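Long-range contacts in CRISPR-associated endonuclease Cas9 (Campylobacter jejuni subsp. jejuni serotype O:2, PDB 5X2H), which is an RNA-guided endonuclease that in its natural form cuts the complementary DNA strand with an HNH domain and the other with a discontinuous RuvC-like domain: residues L30-F38 / K620-P629; K632-E640 / I700-K708. One frame throughout, in Å; residues are numbered along the deposited sequence.

Interaction 1. Residues L30-F38 / K620-P629. With nucleotides of chain B.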
loop_
_atom_site.group_PDB
_atom_site.type_symbol
_atom_site.label_atom_id
_atom_site.label_comp_id
_atom_site.label_asym_id
_atom_site.label_seq_id
_atom_site.Cartn_x
_atom_site.Cartn_y
_atom_site.Cartn_z
ATOM N N LEU A 30 11.751 35.257 18.969
ATOM C CA LEU A 30 12.031 33.880 18.586
ATOM C C LEU A 30 12.826 33.184 19.684
ATOM O O LEU A 30 13.891 33.658 20.091
ATOM C CB LEU A 30 12.797 33.843 17.265
ATOM C CG LEU A 30 12.997 32.455 16.657
ATOM C CD1 LEU A 30 11.655 31.769 16.445
ATOM C CD2 LEU A 30 13.770 32.548 15.350
ATOM N N LYS A 31 12.307 32.056 20.165
ATOM C CA LYS A 31 12.871 31.354 21.312
ATOM C C LYS A 31 13.568 30.051 20.953
ATOM O O LYS A 31 14.584 29.717 21.565
ATOM C CB LYS A 31 11.773 31.064 22.342
ATOM C CG LYS A 31 10.951 32.283 22.736
ATOM C CD LYS A 31 11.686 33.168 23.733
ATOM C CE LYS A 31 11.724 32.531 25.115
ATOM N NZ LYS A 31 12.226 33.479 26.152
ATOM N N ASP A 32 13.054 29.299 19.980
ATOM C CA ASP A 32 13.612 27.992 19.667
ATOM C C ASP A 32 13.352 27.664 18.203
ATOM O O ASP A 32 12.390 28.150 17.603
ATOM C CB ASP A 32 13.019 26.909 20.578
ATOM C CG ASP A 32 13.944 25.723 20.756
ATOM O OD1 ASP A 32 14.952 25.638 20.024
ATOM O OD2 ASP A 32 13.666 24.879 21.634
ATOM N N CYS A 33 14.221 26.828 17.637
ATOM C CA CYS A 33 14.146 26.443 16.235
ATOM C C CYS A 33 14.597 24.997 16.082
ATOM O O CYS A 33 15.326 24.463 16.922
ATOM C CB CYS A 33 15.012 27.351 15.354
ATOM S SG CYS A 33 14.132 28.704 14.567
ATOM N N GLY A 34 14.165 24.367 14.996
ATOM C CA GLY A 34 14.567 22.996 14.738
ATOM C C GLY A 34 13.973 22.473 13.448
ATOM O O GLY A 34 13.019 23.034 12.899
ATOM N N VAL A 35 14.567 21.380 12.970
ATOM C CA VAL A 35 14.098 20.662 11.790
ATOM C C VAL A 35 14.116 19.173 12.106
ATOM O O VAL A 35 15.114 18.653 12.616
ATOM C CB VAL A 35 14.959 20.946 10.542
ATOM C CG1 VAL A 35 14.319 20.320 9.313
ATOM C CG2 VAL A 35 15.158 22.435 10.340
ATOM N N ARG A 36 13.018 18.488 11.802
ATOM C CA ARG A 36 12.893 17.050 12.010
ATOM C C ARG A 36 12.800 16.377 10.644
ATOM O O ARG A 36 11.764 16.458 9.976
ATOM C CB ARG A 36 11.673 16.731 12.870
ATOM C CG ARG A 36 11.347 15.251 12.989
ATOM C CD ARG A 36 12.297 14.523 13.928
ATOM N NE ARG A 36 11.737 13.242 14.356
ATOM C CZ ARG A 36 12.371 12.359 15.121
ATOM N NH1 ARG A 36 13.603 12.605 15.548
ATOM N NH2 ARG A 36 11.772 11.224 15.458
ATOM N N ILE A 37 13.882 15.726 10.230
ATOM C CA ILE A 37 13.928 15.005 8.962
ATOM C C ILE A 37 13.576 13.549 9.244
ATOM O O ILE A 37 14.356 12.824 9.864
ATOM C CB ILE A 37 15.306 15.115 8.297
ATOM C CG1 ILE A 37 15.680 16.578 8.043
ATOM C CG2 ILE A 37 15.328 14.320 7.003
ATOM C CD1 ILE A 37 14.883 17.232 6.943
ATOM N N PHE A 38 12.403 13.115 8.785
ATOM C CA PHE A 38 11.969 11.742 9.002
ATOM C C PHE A 38 12.015 10.876 7.751
ATOM O O PHE A 38 11.812 9.664 7.867
ATOM C CB PHE A 38 10.548 11.711 9.588
ATOM C CG PHE A 38 9.524 12.447 8.768
ATOM C CD1 PHE A 38 9.274 13.789 8.996
ATOM C CD2 PHE A 38 8.795 11.790 7.788
ATOM C CE1 PHE A 38 8.327 14.471 8.254
ATOM C CE2 PHE A 38 7.844 12.467 7.040
ATOM C CZ PHE A 38 7.611 13.808 7.275
ATOM N N LYS A 620 19.616 31.949 15.605
ATOM C CA LYS A 620 18.885 30.788 16.100
ATOM C C LYS A 620 19.021 29.604 15.152
ATOM O O LYS A 620 19.131 28.454 15.596
ATOM C CB LYS A 620 17.413 31.145 16.299
ATOM C CG LYS A 620 16.880 30.843 17.689
ATOM C CD LYS A 620 17.530 31.734 18.734
ATOM C CE LYS A 620 16.918 31.507 20.106
ATOM N NZ LYS A 620 17.530 32.385 21.144
ATOM N N ILE A 621 19.020 29.866 13.843
ATOM C CA ILE A 621 19.124 28.789 12.860
ATOM C C ILE A 621 20.470 28.085 12.979
ATOM O O ILE A 621 20.557 26.855 12.859
ATOM C CB ILE A 621 18.884 29.339 11.440
ATOM C CG1 ILE A 621 17.418 29.160 11.037
ATOM C CG2 ILE A 621 19.800 28.669 10.422
ATOM C CD1 ILE A 621 16.444 29.981 11.849
ATOM N N ASP A 622 21.536 28.845 13.238
ATOM C CA ASP A 622 22.860 28.253 13.385
ATOM C C ASP A 622 22.969 27.368 14.620
ATOM O O ASP A 622 23.905 26.564 14.708
ATOM C CB ASP A 622 23.923 29.353 13.437
ATOM C CG ASP A 622 23.947 30.199 12.178
ATOM O OD1 ASP A 622 23.241 29.843 11.209
ATOM O OD2 ASP A 622 24.665 31.221 12.158
ATOM N N GLU A 623 22.045 27.495 15.570
ATOM C CA GLU A 623 22.049 26.666 16.766
ATOM C C GLU A 623 21.289 25.359 16.583
ATOM O O GLU A 623 21.380 24.479 17.446
ATOM C CB GLU A 623 21.454 27.444 17.943
ATOM C CG GLU A 623 22.160 28.763 18.220
ATOM C CD GLU A 623 21.415 29.625 19.219
ATOM O OE1 GLU A 623 20.520 29.093 19.909
ATOM O OE2 GLU A 623 21.720 30.833 19.308
ATOM N N ILE A 624 20.553 25.213 15.482
ATOM C CA ILE A 624 19.756 24.016 15.251
ATOM C C ILE A 624 20.667 22.816 15.042
ATOM O O ILE A 624 21.669 22.890 14.320
ATOM C CB ILE A 624 18.838 24.213 14.034
ATOM C CG1 ILE A 624 17.881 25.381 14.261
ATOM C CG2 ILE A 624 18.070 22.936 13.719
ATOM C CD1 ILE A 624 17.136 25.767 13.018
ATOM N N PHE A 625 20.319 21.701 15.674
ATOM C CA PHE A 625 20.878 20.401 15.324
ATOM C C PHE A 625 19.750 19.582 14.709
ATOM O O PHE A 625 18.789 19.222 15.399
ATOM C CB PHE A 625 21.485 19.697 16.532
ATOM C CG PHE A 625 22.311 18.499 16.168
ATOM C CD1 PHE A 625 23.633 18.647 15.774
ATOM C CD2 PHE A 625 21.763 17.228 16.197
ATOM C CE1 PHE A 625 24.395 17.547 15.428
ATOM C CE2 PHE A 625 22.520 16.124 15.852
ATOM C CZ PHE A 625 23.838 16.283 15.468
ATOM N N VAL A 626 19.866 19.305 13.409
ATOM C CA VAL A 626 18.801 18.626 12.683
ATOM C C VAL A 626 18.580 17.240 13.270
ATOM O O VAL A 626 19.523 16.454 13.427
ATOM C CB VAL A 626 19.141 18.562 11.188
ATOM C CG1 VAL A 626 18.034 17.864 10.420
ATOM C CG2 VAL A 626 19.378 19.965 10.647
ATOM N N SER A 627 17.326 16.931 13.591
ATOM C CA SER A 627 16.964 15.678 14.238
ATOM C C SER A 627 16.515 14.657 13.203
ATOM O O SER A 627 15.657 14.951 12.363
ATOM C CB SER A 627 15.852 15.898 15.266
ATOM O OG SER A 627 15.417 14.665 15.817
ATOM N N LYS A 628 17.093 13.459 13.273
ATOM C CA LYS A 628 16.696 12.323 12.463
ATOM C C LYS A 628 16.520 11.110 13.366
ATOM O O LYS A 628 17.358 10.862 14.241
ATOM C CB LYS A 628 17.737 12.007 11.378
ATOM C CG LYS A 628 18.066 13.165 10.453
ATOM C CD LYS A 628 18.995 12.716 9.332
ATOM C CE LYS A 628 19.375 13.877 8.426
ATOM N NZ LYS A 628 20.080 13.423 7.198
ATOM N N PRO A 629 15.450 10.345 13.187
ATOM C CA PRO A 629 15.245 9.161 14.023
ATOM C C PRO A 629 16.031 7.969 13.506
ATOM O O PRO A 629 16.199 7.774 12.300
ATOM C CB PRO A 629 13.737 8.912 13.908
ATOM C CG PRO A 629 13.412 9.379 12.522
ATOM C CD PRO A 629 14.331 10.561 12.253
ATOM P P A B 78 12.153 8.075 18.248
ATOM O OP1 A B 78 12.239 9.000 17.089
ATOM O OP2 A B 78 11.107 8.275 19.284
ATOM O "O5'" A B 78 11.993 6.599 17.676
ATOM C "C5'" A B 78 12.967 6.047 16.800
ATOM C "C4'" A B 78 12.907 4.542 16.790
ATOM O "O4'" A B 78 12.933 4.056 18.162
ATOM C "C3'" A B 78 11.649 3.944 16.159
ATOM O "O3'" A B 78 11.986 2.678 15.594
ATOM C "C2'" A B 78 10.761 3.713 17.372
ATOM O "O2'" A B 78 9.736 2.762 17.188
ATOM C "C1'" A B 78 11.792 3.255 18.396
ATOM N N9 A B 78 11.364 3.408 19.785
ATOM C C8 A B 78 10.583 4.399 20.323
ATOM N N7 A B 78 10.351 4.242 21.601
ATOM C C5 A B 78 11.013 3.067 21.921
ATOM C C6 A B 78 11.148 2.355 23.124
ATOM N N6 A B 78 10.603 2.746 24.278
ATOM N N1 A B 78 11.880 1.217 23.105
ATOM C C2 A B 78 12.431 0.827 21.947
ATOM N N3 A B 78 12.373 1.409 20.752
ATOM C C4 A B 78 11.639 2.535 20.809
#
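Arg36 meets Ser627 and Pro629 with the outer end of its side chain. Its CB leads away from 620-629, but with chi2 at 75° the chain folds back. CD comes alongside Ser627 OG, NE forms a salt bridge with Glu464, and Pro629 CD lies over the centre of one guanidinium face. At the edge, Arg36 NH1 donates to Ser627 OG (2.8 Å), with the hydroxyl close to the guanidinium plane. Arg36 NH2 donates to OP1 of A78 of chain B (2.8 Å). Together with Pro629, these three partners fix the group's orientation, while Ser627 OG is also bonded to Ser817. The backbones are joined here by a single bridge: Ser627 N donates to Val35 O at 3.0 Å, and Ile37 N to Ser627 O at 2.9 Å. Strand 29-37 is an edge strand of the five-stranded RuvC sheet, of the RNase H type, and 620-629 runs along its outer edge. Towards helix 615-622 the contact turns apolar. Ile624 CD1 abuts Cys33 CB (3.5 Å), and its CG2 sits over Gly34 CA. Ile624 and Val35 also touch Ala559, beside His558, a predicted magnesium ligand. Next to the bridge, Val626 CG1 packs on Ile37 CG1 at 3.6 Å.

Interaction 2. Residues K632-E640 / I700-K708. With nucleotides of chain B.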
loop_
_atom_site.group_PDB
_atom_site.type_symbol
_atom_site.label_atom_id
_atom_site.label_comp_id
_atom_site.label_asym_id
_atom_site.label_seq_id
_atom_site.Cartn_x
_atom_site.Cartn_y
_atom_site.Cartn_z
ATOM N N LYS A 632 14.970 1.471 13.284
ATOM C CA LYS A 632 15.180 0.198 13.959
ATOM C C LYS A 632 14.332 -0.930 13.388
ATOM O O LYS A 632 14.357 -2.040 13.931
ATOM C CB LYS A 632 14.916 0.345 15.462
ATOM C CG LYS A 632 15.949 1.205 16.176
ATOM C CD LYS A 632 16.093 0.832 17.646
ATOM C CE LYS A 632 14.929 1.328 18.482
ATOM N NZ LYS A 632 15.117 1.011 19.933
ATOM N N LYS A 633 13.598 -0.683 12.309
ATOM C CA LYS A 633 12.697 -1.697 11.767
ATOM C C LYS A 633 13.486 -2.911 11.293
ATOM O O LYS A 633 14.360 -2.772 10.426
ATOM C CB LYS A 633 11.869 -1.125 10.622
ATOM C CG LYS A 633 10.978 -2.152 9.944
ATOM C CD LYS A 633 9.873 -1.492 9.131
ATOM C CE LYS A 633 10.435 -0.560 8.073
ATOM N NZ LYS A 633 9.362 -0.001 7.208
ATOM N N PRO A 634 13.236 -4.101 11.836
ATOM C CA PRO A 634 13.961 -5.300 11.403
ATOM C C PRO A 634 13.309 -6.047 10.251
ATOM O O PRO A 634 13.886 -7.028 9.768
ATOM C CB PRO A 634 13.950 -6.158 12.673
ATOM C CG PRO A 634 12.632 -5.821 13.315
ATOM C CD PRO A 634 12.333 -4.378 12.968
ATOM N N SER A 635 12.135 -5.615 9.804
ATOM C CA SER A 635 11.418 -6.310 8.751
ATOM C C SER A 635 11.730 -5.700 7.389
ATOM O O SER A 635 12.064 -4.519 7.266
ATOM C CB SER A 635 9.910 -6.272 9.010
ATOM O OG SER A 635 9.432 -4.940 8.952
ATOM N N GLY A 636 11.605 -6.527 6.366
ATOM C CA GLY A 636 11.870 -6.109 5.006
ATOM C C GLY A 636 12.126 -7.337 4.156
ATOM O O GLY A 636 12.055 -8.468 4.633
ATOM N N ALA A 637 12.415 -7.088 2.881
ATOM C CA ALA A 637 12.823 -8.174 1.999
ATOM C C ALA A 637 13.994 -8.918 2.623
ATOM O O ALA A 637 14.985 -8.304 3.032
ATOM C CB ALA A 637 13.199 -7.629 0.622
ATOM N N LEU A 638 13.867 -10.240 2.734
ATOM C CA LEU A 638 14.911 -11.035 3.369
ATOM C C LEU A 638 16.136 -11.207 2.487
ATOM O O LEU A 638 17.171 -11.671 2.978
ATOM C CB LEU A 638 14.364 -12.411 3.748
ATOM C CG LEU A 638 13.170 -12.402 4.700
ATOM C CD1 LEU A 638 12.732 -13.825 5.045
ATOM C CD2 LEU A 638 13.512 -11.607 5.954
ATOM N N HIS A 639 16.044 -10.843 1.214
ATOM C CA HIS A 639 17.105 -11.091 0.250
ATOM C C HIS A 639 16.721 -10.410 -1.053
ATOM O O HIS A 639 15.565 -10.028 -1.257
ATOM C CB HIS A 639 17.322 -12.590 0.036
ATOM C CG HIS A 639 16.071 -13.338 -0.305
ATOM N ND1 HIS A 639 15.515 -13.321 -1.566
ATOM C CD2 HIS A 639 15.260 -14.115 0.453
ATOM C CE1 HIS A 639 14.417 -14.058 -1.571
ATOM N NE2 HIS A 639 14.242 -14.554 -0.359
ATOM N N GLU A 640 17.705 -10.256 -1.933
ATOM C CA GLU A 640 17.401 -9.811 -3.283
ATOM C C GLU A 640 16.505 -10.832 -3.979
ATOM O O GLU A 640 16.449 -12.010 -3.612
ATOM C CB GLU A 640 18.683 -9.593 -4.085
ATOM C CG GLU A 640 19.388 -8.277 -3.795
ATOM C CD GLU A 640 20.456 -7.950 -4.825
ATOM O OE1 GLU A 640 20.739 -8.810 -5.690
ATOM O OE2 GLU A 640 21.007 -6.830 -4.771
ATOM N N ILE A 700 24.157 -7.165 10.578
ATOM C CA ILE A 700 22.917 -7.872 10.884
ATOM C C ILE A 700 21.882 -7.511 9.825
ATOM O O ILE A 700 21.526 -6.335 9.677
ATOM C CB ILE A 700 22.401 -7.536 12.293
ATOM C CG1 ILE A 700 23.464 -7.884 13.339
ATOM C CG2 ILE A 700 21.102 -8.273 12.578
ATOM C CD1 ILE A 700 23.034 -7.627 14.765
ATOM N N TYR A 701 21.394 -8.518 9.105
ATOM C CA TYR A 701 20.515 -8.337 7.960
ATOM C C TYR A 701 19.098 -8.803 8.285
ATOM O O TYR A 701 18.845 -9.467 9.293
ATOM C CB TYR A 701 21.063 -9.094 6.741
ATOM C CG TYR A 701 22.470 -8.686 6.351
ATOM C CD1 TYR A 701 23.579 -9.272 6.953
ATOM C CD2 TYR A 701 22.688 -7.713 5.386
ATOM C CE1 TYR A 701 24.861 -8.902 6.602
ATOM C CE2 TYR A 701 23.968 -7.339 5.027
ATOM C CZ TYR A 701 25.052 -7.933 5.640
ATOM O OH TYR A 701 26.328 -7.560 5.284
ATOM N N THR A 702 18.166 -8.444 7.398
ATOM C CA THR A 702 16.770 -8.832 7.594
ATOM C C THR A 702 16.624 -10.344 7.687
ATOM O O THR A 702 15.811 -10.852 8.472
ATOM C CB THR A 702 15.910 -8.290 6.455
ATOM O OG1 THR A 702 16.522 -8.621 5.201
ATOM C CG2 THR A 702 15.759 -6.779 6.564
ATOM N N MET A 703 17.404 -11.083 6.893
ATOM C CA MET A 703 17.343 -12.540 6.953
ATOM C C MET A 703 17.741 -13.055 8.330
ATOM O O MET A 703 17.157 -14.022 8.830
ATOM C CB MET A 703 18.235 -13.150 5.872
ATOM C CG MET A 703 18.297 -14.663 5.932
ATOM S SD MET A 703 16.659 -15.424 5.841
ATOM C CE MET A 703 16.381 -15.422 4.076
ATOM N N ASP A 704 18.733 -12.419 8.959
ATOM C CA ASP A 704 19.188 -12.874 10.271
ATOM C C ASP A 704 18.084 -12.748 11.314
ATOM O O ASP A 704 17.927 -13.628 12.169
ATOM C CB ASP A 704 20.426 -12.084 10.695
ATOM C CG ASP A 704 21.602 -12.311 9.767
ATOM O OD1 ASP A 704 21.949 -13.486 9.527
ATOM O OD2 ASP A 704 22.167 -11.317 9.264
ATOM N N PHE A 705 17.312 -11.660 11.261
ATOM C CA PHE A 705 16.174 -11.525 12.164
ATOM C C PHE A 705 15.111 -12.576 11.869
ATOM O O PHE A 705 14.487 -13.111 12.792
ATOM C CB PHE A 705 15.577 -10.120 12.062
ATOM C CG PHE A 705 14.336 -9.928 12.891
ATOM C CD1 PHE A 705 14.429 -9.693 14.253
ATOM C CD2 PHE A 705 13.080 -9.981 12.310
ATOM C CE1 PHE A 705 13.291 -9.517 15.022
ATOM C CE2 PHE A 705 11.936 -9.807 13.072
ATOM C CZ PHE A 705 12.042 -9.574 14.430
ATOM N N ALA A 706 14.887 -12.877 10.588
ATOM C CA ALA A 706 13.919 -13.910 10.233
ATOM C C ALA A 706 14.336 -15.261 10.794
ATOM O O ALA A 706 13.500 -16.018 11.303
ATOM C CB ALA A 706 13.759 -13.984 8.716
ATOM N N LEU A 707 15.631 -15.578 10.711
ATOM C CA LEU A 707 16.153 -16.821 11.264
ATOM C C LEU A 707 16.171 -16.820 12.784
ATOM O O LEU A 707 16.347 -17.886 13.382
ATOM C CB LEU A 707 17.567 -17.073 10.732
ATOM C CG LEU A 707 17.713 -17.270 9.221
ATOM C CD1 LEU A 707 19.187 -17.266 8.818
ATOM C CD2 LEU A 707 17.033 -18.566 8.786
ATOM N N LYS A 708 16.003 -15.654 13.413
ATOM C CA LYS A 708 16.060 -15.512 14.867
ATOM C C LYS A 708 17.401 -15.978 15.429
ATOM O O LYS A 708 17.485 -16.441 16.569
ATOM C CB LYS A 708 14.900 -16.249 15.545
ATOM C CG LYS A 708 13.532 -15.678 15.204
ATOM C CD LYS A 708 13.438 -14.220 15.627
ATOM C CE LYS A 708 12.098 -13.608 15.257
ATOM N NZ LYS A 708 11.928 -13.514 13.783
ATOM P P A B 49 6.588 -16.573 -2.896
ATOM O OP1 A B 49 5.868 -17.830 -2.574
ATOM O OP2 A B 49 5.983 -15.586 -3.829
ATOM O "O5'" A B 49 6.913 -15.814 -1.531
ATOM C "C5'" A B 49 7.632 -16.456 -0.486
ATOM C "C4'" A B 49 9.117 -16.192 -0.585
ATOM O "O4'" A B 49 9.381 -14.772 -0.557
ATOM C "C3'" A B 49 9.974 -16.753 0.536
ATOM O "O3'" A B 49 10.270 -18.123 0.328
ATOM C "C2'" A B 49 11.220 -15.861 0.514
ATOM O "O2'" A B 49 12.194 -16.373 -0.382
ATOM C "C1'" A B 49 10.678 -14.541 -0.053
ATOM N N9 A B 49 10.651 -13.433 0.924
ATOM C C8 A B 49 11.383 -12.274 0.843
ATOM N N7 A B 49 11.181 -11.437 1.831
ATOM C C5 A B 49 10.246 -12.086 2.621
ATOM C C6 A B 49 9.617 -11.719 3.824
ATOM N N6 A B 49 9.845 -10.569 4.463
ATOM N N1 A B 49 8.734 -12.587 4.358
ATOM C C2 A B 49 8.506 -13.739 3.718
ATOM N N3 A B 49 9.035 -14.196 2.584
ATOM C C4 A B 49 9.908 -13.313 2.076
ATOM P P C B 69 5.054 -8.668 5.358
ATOM O OP1 C B 69 4.362 -7.778 6.324
ATOM O OP2 C B 69 4.312 -9.209 4.191
ATOM O "O5'" C B 69 6.323 -7.887 4.804
ATOM C "C5'" C B 69 7.330 -7.409 5.688
ATOM C "C4'" C B 69 8.243 -6.422 5.003
ATOM O "O4'" C B 69 9.031 -7.115 3.999
ATOM C "C3'" C B 69 7.532 -5.282 4.278
ATOM O "O3'" C B 69 8.325 -4.098 4.363
ATOM C "C2'" C B 69 7.494 -5.776 2.835
ATOM O "O2'" C B 69 7.386 -4.756 1.865
ATOM C "C1'" C B 69 8.818 -6.525 2.730
ATOM N N1 C B 69 8.820 -7.602 1.731
ATOM C C2 C B 69 9.593 -7.464 0.573
ATOM O O2 C B 69 10.248 -6.423 0.415
ATOM N N3 C B 69 9.597 -8.463 -0.345
ATOM C C4 C B 69 8.869 -9.563 -0.135
ATOM N N4 C B 69 8.902 -10.523 -1.061
ATOM C C5 C B 69 8.080 -9.733 1.039
ATOM C C6 C B 69 8.087 -8.738 1.939
ATOM P P A B 79 11.359 2.204 14.195
ATOM O OP1 A B 79 12.307 2.579 13.115
ATOM O OP2 A B 79 9.947 2.663 14.122
ATOM O "O5'" A B 79 11.352 0.617 14.314
ATOM C "C5'" A B 79 10.528 -0.038 15.267
ATOM C "C4'" A B 79 11.285 -1.096 16.030
ATOM O "O4'" A B 79 11.768 -0.544 17.284
ATOM C "C3'" A B 79 10.474 -2.315 16.444
ATOM O "O3'" A B 79 10.378 -3.274 15.405
ATOM C "C2'" A B 79 11.219 -2.825 17.671
ATOM O "O2'" A B 79 12.353 -3.589 17.296
ATOM C "C1'" A B 79 11.704 -1.521 18.301
ATOM N N9 A B 79 10.797 -1.046 19.364
ATOM C C8 A B 79 9.959 0.041 19.339
ATOM N N7 A B 79 9.279 0.208 20.451
ATOM C C5 A B 79 9.697 -0.841 21.257
ATOM C C6 A B 79 9.353 -1.226 22.565
ATOM N N6 A B 79 8.468 -0.572 23.320
ATOM N N1 A B 79 9.955 -2.321 23.079
ATOM C C2 A B 79 10.843 -2.977 22.320
ATOM N N3 A B 79 11.252 -2.713 21.080
ATOM C C4 A B 79 10.633 -1.620 20.600
HETATM O O HOH W 1 13.422 -9.476 8.747
HETATM O O HOH W 2 19.323 -10.587 4.095
#
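The Phe705 ring takes Pro634 CB over the centre of one face, a CH-pi contact 3.8 Å from the centroid, while Lys708 NZ lies above the opposite face, nearer the rim. That amine donates to Phe705 O, which also accepts from Lys708 N; a Schellman motif, with positive phi at Lys708, ends helix 702-707. The His639 ring is met at its edge: His639 NE2 is hydrogen-bonded to O2' of A49 of chain B (2.7 Å), and Met703 CE lies near the ring plane beside CD2. His639 ND1 donates almost straight to Glu640 O (2.6 Å), which fixes the ring's rotation. Between these rings, Thr702 OG1 donates to Ala637 O at 2.7 Å; chi1 of 49° swings the hydroxyl towards the loop and leaves CG2 against Pro634 O. Leu638 CD2 packs on Ala706 CB (3.7 Å), its CB meets Met703 CE, and CG lies against the A49 base. The loop, probably part of or next to the wedge domain, is held by the short helix 702-707 while Gly636 O accepts from N6 of A49 of chain B (3.1 Å). Recognition of 2'-hydroxyl and base amine by this loop is consistent with the helix helping to position it, while touching RNA sugars itself.

From the N terminus, the chain lays down the edge strand 29-37 of the RuvC sheet early, then runs through the helical regions and the remaining RuvC strands before interaction 1 closes a loop of 581 residues by bringing 620-629 back alongside that strand. After two intervening residues, interaction 2 opens at 632-640, and it closes a much shorter loop, 59 residues long, at helix 702-707. The two loops therefore follow in series, neither nesting nor crossing, with centres about 32 Å apart. The continuous chain from 620 to 640 passes from the nuclease sheet to what is probably the wedge domain or its border, meeting the consecutive RNA nucleotides A78 and A79 of chain B on the way.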